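Molybdopterin molybdotransferase (Pyrococcus horikoshii, PDB 1UZ5) probably inserts molybdate into adenylyl-molybdopterin, releasing AMP and yielding Mo-molybdopterin in the biosynthesis of the molybdenum cofactor. Local coordinates at residues V79-L93 with E97-A111. Residues are numbered along the deposited sequence; the frame is centred on the assembly and turned at random.
Sequences VIGSVHAGEEPKFKL and EAAYISTGAMLPGNA. With SO4 (sulfate ion), chain B.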
loop_
_atom_site.group_PDB
_atom_site.type_symbol
_atom_site.label_atom_id
_atom_site.label_comp_id
_atom_site.label_asym_id
_atom_site.label_seq_id
_atom_site.Cartn_x
_atom_site.Cartn_y
_atom_site.Cartn_z
ATOM N N VAL A 79 -19.411 45.342 -21.944
ATOM C CA VAL A 79 -18.486 44.745 -20.971
ATOM C C VAL A 79 -18.520 45.605 -19.719
ATOM O O VAL A 79 -18.013 46.721 -19.708
ATOM C CB VAL A 79 -17.059 44.690 -21.539
ATOM C CG1 VAL A 79 -16.104 44.029 -20.534
ATOM C CG2 VAL A 79 -17.071 43.909 -22.835
ATOM N N ILE A 80 -19.122 45.082 -18.657
ATOM C CA ILE A 80 -19.266 45.857 -17.429
ATOM C C ILE A 80 -18.267 45.561 -16.307
ATOM O O ILE A 80 -18.290 46.218 -15.263
ATOM C CB ILE A 80 -20.669 45.677 -16.849
ATOM C CG1 ILE A 80 -20.819 44.257 -16.304
ATOM C CG2 ILE A 80 -21.720 45.921 -17.939
ATOM C CD1 ILE A 80 -21.997 44.099 -15.386
ATOM N N GLY A 81 -17.402 44.578 -16.510
ATOM C CA GLY A 81 -16.444 44.253 -15.469
ATOM C C GLY A 81 -15.520 43.131 -15.882
ATOM O O GLY A 81 -15.474 42.756 -17.058
ATOM N N SER A 82 -14.777 42.590 -14.921
ATOM C CA SER A 82 -13.850 41.504 -15.229
ATOM C C SER A 82 -13.627 40.603 -14.024
ATOM O O SER A 82 -13.893 40.990 -12.889
ATOM C CB SER A 82 -12.501 42.075 -15.679
ATOM O OG SER A 82 -11.876 42.766 -14.605
ATOM N N VAL A 83 -13.139 39.393 -14.281
ATOM C CA VAL A 83 -12.858 38.460 -13.204
ATOM C C VAL A 83 -11.522 37.804 -13.486
ATOM O O VAL A 83 -11.308 37.246 -14.564
ATOM C CB VAL A 83 -13.925 37.346 -13.074
ATOM C CG1 VAL A 83 -13.631 36.506 -11.817
ATOM C CG2 VAL A 83 -15.329 37.952 -12.992
ATOM N N HIS A 84 -10.616 37.890 -12.517
ATOM C CA HIS A 84 -9.304 37.284 -12.669
ATOM C C HIS A 84 -9.069 36.216 -11.612
ATOM O O HIS A 84 -9.823 36.095 -10.650
ATOM C CB HIS A 84 -8.208 38.351 -12.609
ATOM C CG HIS A 84 -8.138 39.203 -13.839
ATOM N ND1 HIS A 84 -9.016 40.238 -14.079
ATOM C CD2 HIS A 84 -7.325 39.138 -14.919
ATOM C CE1 HIS A 84 -8.747 40.775 -15.256
ATOM N NE2 HIS A 84 -7.726 40.125 -15.788
ATOM N N ALA A 85 -8.012 35.441 -11.811
ATOM C CA ALA A 85 -7.656 34.348 -10.912
ATOM C C ALA A 85 -7.751 34.684 -9.440
ATOM O O ALA A 85 -7.225 35.702 -8.990
ATOM C CB ALA A 85 -6.242 33.862 -11.230
ATOM N N GLY A 86 -8.427 33.814 -8.692
ATOM C CA GLY A 86 -8.552 33.985 -7.254
ATOM C C GLY A 86 -9.627 34.920 -6.738
ATOM O O GLY A 86 -9.873 34.971 -5.534
ATOM N N GLU A 87 -10.283 35.653 -7.630
ATOM C CA GLU A 87 -11.315 36.592 -7.202
ATOM C C GLU A 87 -12.696 35.975 -7.074
ATOM O O GLU A 87 -13.060 35.063 -7.821
ATOM C CB GLU A 87 -11.423 37.762 -8.189
ATOM C CG GLU A 87 -10.098 38.344 -8.653
ATOM C CD GLU A 87 -10.280 39.577 -9.530
ATOM O OE1 GLU A 87 -11.200 39.574 -10.375
ATOM O OE2 GLU A 87 -9.498 40.542 -9.382
ATOM N N GLU A 88 -13.461 36.472 -6.112
ATOM C CA GLU A 88 -14.836 36.045 -5.947
ATOM C C GLU A 88 -15.617 37.189 -6.612
ATOM O O GLU A 88 -15.618 38.316 -6.115
ATOM C CB GLU A 88 -15.234 35.952 -4.472
ATOM C CG GLU A 88 -16.757 35.956 -4.288
ATOM C CD GLU A 88 -17.201 35.652 -2.871
ATOM O OE1 GLU A 88 -16.487 36.036 -1.922
ATOM O OE2 GLU A 88 -18.279 35.043 -2.708
ATOM N N PRO A 89 -16.266 36.920 -7.754
ATOM C CA PRO A 89 -17.025 37.984 -8.428
ATOM C C PRO A 89 -18.022 38.650 -7.486
ATOM O O PRO A 89 -18.795 37.970 -6.816
ATOM C CB PRO A 89 -17.734 37.240 -9.561
ATOM C CG PRO A 89 -16.800 36.116 -9.871
ATOM C CD PRO A 89 -16.359 35.651 -8.496
ATOM N N LYS A 90 -18.003 39.976 -7.415
ATOM C CA LYS A 90 -18.959 40.659 -6.555
ATOM C C LYS A 90 -20.052 41.371 -7.358
ATOM O O LYS A 90 -20.676 42.317 -6.874
ATOM C CB LYS A 90 -18.242 41.660 -5.651
ATOM C CG LYS A 90 -17.247 40.990 -4.696
ATOM C CD LYS A 90 -17.919 39.895 -3.861
ATOM C CE LYS A 90 -17.006 39.480 -2.704
ATOM N NZ LYS A 90 -15.589 39.334 -3.179
ATOM N N PHE A 91 -20.280 40.917 -8.584
ATOM C CA PHE A 91 -21.313 41.520 -9.421
ATOM C C PHE A 91 -21.935 40.445 -10.305
ATOM O O PHE A 91 -21.395 39.351 -10.434
ATOM C CB PHE A 91 -20.714 42.647 -10.272
ATOM C CG PHE A 91 -19.740 42.173 -11.304
ATOM C CD1 PHE A 91 -20.157 41.909 -12.604
ATOM C CD2 PHE A 91 -18.405 41.959 -10.972
ATOM C CE1 PHE A 91 -19.258 41.438 -13.559
ATOM C CE2 PHE A 91 -17.493 41.487 -11.920
ATOM C CZ PHE A 91 -17.920 41.225 -13.215
ATOM N N LYS A 92 -23.081 40.756 -10.901
ATOM C CA LYS A 92 -23.771 39.809 -11.767
ATOM C C LYS A 92 -24.054 40.459 -13.119
ATOM O O LYS A 92 -24.046 41.681 -13.240
ATOM C CB LYS A 92 -25.082 39.369 -11.113
ATOM C CG LYS A 92 -26.060 40.505 -10.881
ATOM C CD LYS A 92 -27.296 40.008 -10.143
ATOM C CE LYS A 92 -28.322 41.113 -9.959
ATOM N NZ LYS A 92 -29.529 40.619 -9.240
ATOM N N LEU A 93 -24.304 39.638 -14.131
ATOM C CA LEU A 93 -24.572 40.148 -15.468
ATOM C C LEU A 93 -26.065 40.328 -15.725
ATOM O O LEU A 93 -26.860 39.443 -15.423
ATOM C CB LEU A 93 -24.015 39.191 -16.525
ATOM C CG LEU A 93 -22.526 38.834 -16.502
ATOM C CD1 LEU A 93 -22.247 37.817 -17.596
ATOM C CD2 LEU A 93 -21.679 40.081 -16.696
ATOM N N GLU A 97 -25.226 42.177 -21.061
ATOM C CA GLU A 97 -23.980 42.510 -20.371
ATOM C C GLU A 97 -23.002 41.345 -20.332
ATOM O O GLU A 97 -23.410 40.190 -20.254
ATOM C CB GLU A 97 -24.286 42.994 -18.948
ATOM C CG GLU A 97 -24.929 44.377 -18.912
ATOM C CD GLU A 97 -25.377 44.783 -17.524
ATOM O OE1 GLU A 97 -25.680 45.979 -17.319
ATOM O OE2 GLU A 97 -25.436 43.909 -16.636
ATOM N N ALA A 98 -21.710 41.664 -20.390
ATOM C CA ALA A 98 -20.655 40.659 -20.378
ATOM C C ALA A 98 -19.494 41.092 -19.472
ATOM O O ALA A 98 -19.437 42.230 -19.016
ATOM C CB ALA A 98 -20.141 40.438 -21.792
ATOM N N ALA A 99 -18.569 40.171 -19.223
ATOM C CA ALA A 99 -17.410 40.473 -18.397
ATOM C C ALA A 99 -16.186 39.777 -18.948
ATOM O O ALA A 99 -16.260 38.625 -19.393
ATOM C CB ALA A 99 -17.648 40.015 -16.966
ATOM N N TYR A 100 -15.061 40.477 -18.958
ATOM C CA TYR A 100 -13.843 39.834 -19.406
ATOM C C TYR A 100 -13.511 38.831 -18.298
ATOM O O TYR A 100 -13.745 39.099 -17.118
ATOM C CB TYR A 100 -12.683 40.821 -19.527
ATOM C CG TYR A 100 -11.403 40.099 -19.861
ATOM C CD1 TYR A 100 -11.205 39.558 -21.128
ATOM C CD2 TYR A 100 -10.444 39.848 -18.880
ATOM C CE1 TYR A 100 -10.092 38.778 -21.413
ATOM C CE2 TYR A 100 -9.322 39.066 -19.155
ATOM C CZ TYR A 100 -9.156 38.532 -20.421
ATOM O OH TYR A 100 -8.070 37.733 -20.696
ATOM N N ILE A 101 -12.978 37.678 -18.670
ATOM C CA ILE A 101 -12.629 36.680 -17.671
ATOM C C ILE A 101 -11.424 35.895 -18.164
ATOM O O ILE A 101 -11.313 35.611 -19.352
ATOM C CB ILE A 101 -13.816 35.717 -17.406
ATOM C CG1 ILE A 101 -13.486 34.776 -16.247
ATOM C CG2 ILE A 101 -14.133 34.904 -18.667
ATOM C CD1 ILE A 101 -14.698 34.033 -15.717
ATOM N N SER A 102 -10.505 35.570 -17.260
ATOM C CA SER A 102 -9.327 34.811 -17.655
ATOM C C SER A 102 -9.505 33.339 -17.312
ATOM O O SER A 102 -10.326 32.974 -16.465
ATOM C CB SER A 102 -8.068 35.374 -16.982
ATOM O OG SER A 102 -8.197 35.379 -15.580
ATOM N N THR A 103 -8.741 32.490 -17.988
ATOM C CA THR A 103 -8.820 31.056 -17.761
ATOM C C THR A 103 -8.699 30.734 -16.278
ATOM O O THR A 103 -7.869 31.312 -15.582
ATOM C CB THR A 103 -7.701 30.319 -18.519
ATOM O OG1 THR A 103 -7.778 30.644 -19.910
ATOM C CG2 THR A 103 -7.844 28.815 -18.352
ATOM N N GLY A 104 -9.543 29.819 -15.804
ATOM C CA GLY A 104 -9.507 29.404 -14.411
ATOM C C GLY A 104 -10.311 30.253 -13.445
ATOM O O GLY A 104 -10.620 29.815 -12.334
ATOM N N ALA A 105 -10.658 31.463 -13.865
ATOM C CA ALA A 105 -11.411 32.378 -13.010
ATOM C C ALA A 105 -12.887 31.992 -12.861
ATOM O O ALA A 105 -13.452 31.298 -13.710
ATOM C CB ALA A 105 -11.277 33.798 -13.547
ATOM N N MET A 106 -13.502 32.452 -11.775
ATOM C CA MET A 106 -14.900 32.157 -11.478
ATOM C C MET A 106 -15.883 33.027 -12.270
ATOM O O MET A 106 -15.733 34.242 -12.328
ATOM C CB MET A 106 -15.151 32.354 -9.987
ATOM C CG MET A 106 -16.549 32.003 -9.526
ATOM S SD MET A 106 -16.659 32.044 -7.727
ATOM C CE MET A 106 -18.464 32.186 -7.472
ATOM N N LEU A 107 -16.898 32.411 -12.866
ATOM C CA LEU A 107 -17.871 33.196 -13.625
ATOM C C LEU A 107 -18.701 34.080 -12.719
ATOM O O LEU A 107 -19.093 33.678 -11.627
ATOM C CB LEU A 107 -18.821 32.290 -14.419
ATOM C CG LEU A 107 -18.354 31.779 -15.788
ATOM C CD1 LEU A 107 -17.067 30.975 -15.665
ATOM C CD2 LEU A 107 -19.463 30.927 -16.391
ATOM N N PRO A 108 -18.994 35.305 -13.171
ATOM C CA PRO A 108 -19.803 36.221 -12.362
ATOM C C PRO A 108 -21.256 35.731 -12.365
ATOM O O PRO A 108 -21.614 34.837 -13.141
ATOM C CB PRO A 108 -19.621 37.558 -13.075
ATOM C CG PRO A 108 -19.475 37.153 -14.513
ATOM C CD PRO A 108 -18.596 35.919 -14.452
ATOM N N GLY A 109 -22.082 36.301 -11.496
ATOM C CA GLY A 109 -23.476 35.890 -11.418
ATOM C C GLY A 109 -24.203 35.927 -12.756
ATOM O O GLY A 109 -23.959 36.810 -13.579
ATOM N N ASN A 110 -25.090 34.956 -12.961
ATOM C CA ASN A 110 -25.896 34.813 -14.183
ATOM C C ASN A 110 -25.144 34.374 -15.434
ATOM O O ASN A 110 -25.772 34.032 -16.436
ATOM C CB ASN A 110 -26.666 36.107 -14.504
ATOM C CG ASN A 110 -27.637 36.489 -13.412
ATOM O OD1 ASN A 110 -28.195 35.625 -12.746
ATOM N ND2 ASN A 110 -27.850 37.786 -13.226
ATOM N N ALA A 111 -23.816 34.381 -15.406
ATOM C CA ALA A 111 -23.076 33.948 -16.590
ATOM C C ALA A 111 -23.115 32.427 -16.672
ATOM O O ALA A 111 -23.070 31.751 -15.647
ATOM C CB ALA A 111 -21.629 34.430 -16.529
HETATM S S SO4 B . -4.873 36.227 -14.207
HETATM O O1 SO4 B . -4.980 36.574 -15.792
HETATM O O2 SO4 B . -4.045 35.038 -14.141
HETATM O O3 SO4 B . -4.364 37.241 -13.560
HETATM O O4 SO4 B . -6.222 35.879 -13.853
HETATM O O HOH W 1 -11.817 34.045 -9.897
HETATM O O HOH W 2 -25.735 43.595 -13.947
HETATM O O HOH W 3 -30.564 38.696 -11.448
#
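Two parallel strands of a mixed beta-sheet in the MoeA N-terminal region, 79-83 and 97-101, pair here, and the loops that follow them pack a small apolar cluster. Ile80 N hydrogen-bonds to Ala98 O (2.9 Å) and Val83 N to Tyr100 O, while Gly81 O and Val83 O accept from Tyr100 N and Ser102 N. Val83 has CG1 anti to its own N (chi1 -174°), which puts that methyl against Met106 O (3.1 Å) and Ala105 CB and turns CG2 to Pro108 CD. Pro108 CB sits over one face of the Phe91 ring, 4.3 Å from its centroid, and Ala99 CB meets the ring edge. Leu93 fills the far end: CD1 touches Ala111 CB at 3.6 Å, CD2 packs on the Ala98 backbone and on Ala99 CB, and CG faces Pro108 CG. With Leu93 cut back to an alanine, the methyls between Pro108, Ala99 and Ala111 would be gone, which is likely to leave a gap there. The Leu93 backbone is hydrogen-bonded as well: its N donates to Gly109 O (2.9 Å), and its O accepts from Asn110 ND2 (2.9 Å) and from Arg62. A sulfate, probably from crystallisation, is bound by Ala85 N and Ser102 OG. Strand 58-61 flanks 97-101, and strand 126-129 borders 75-83 across the sheet.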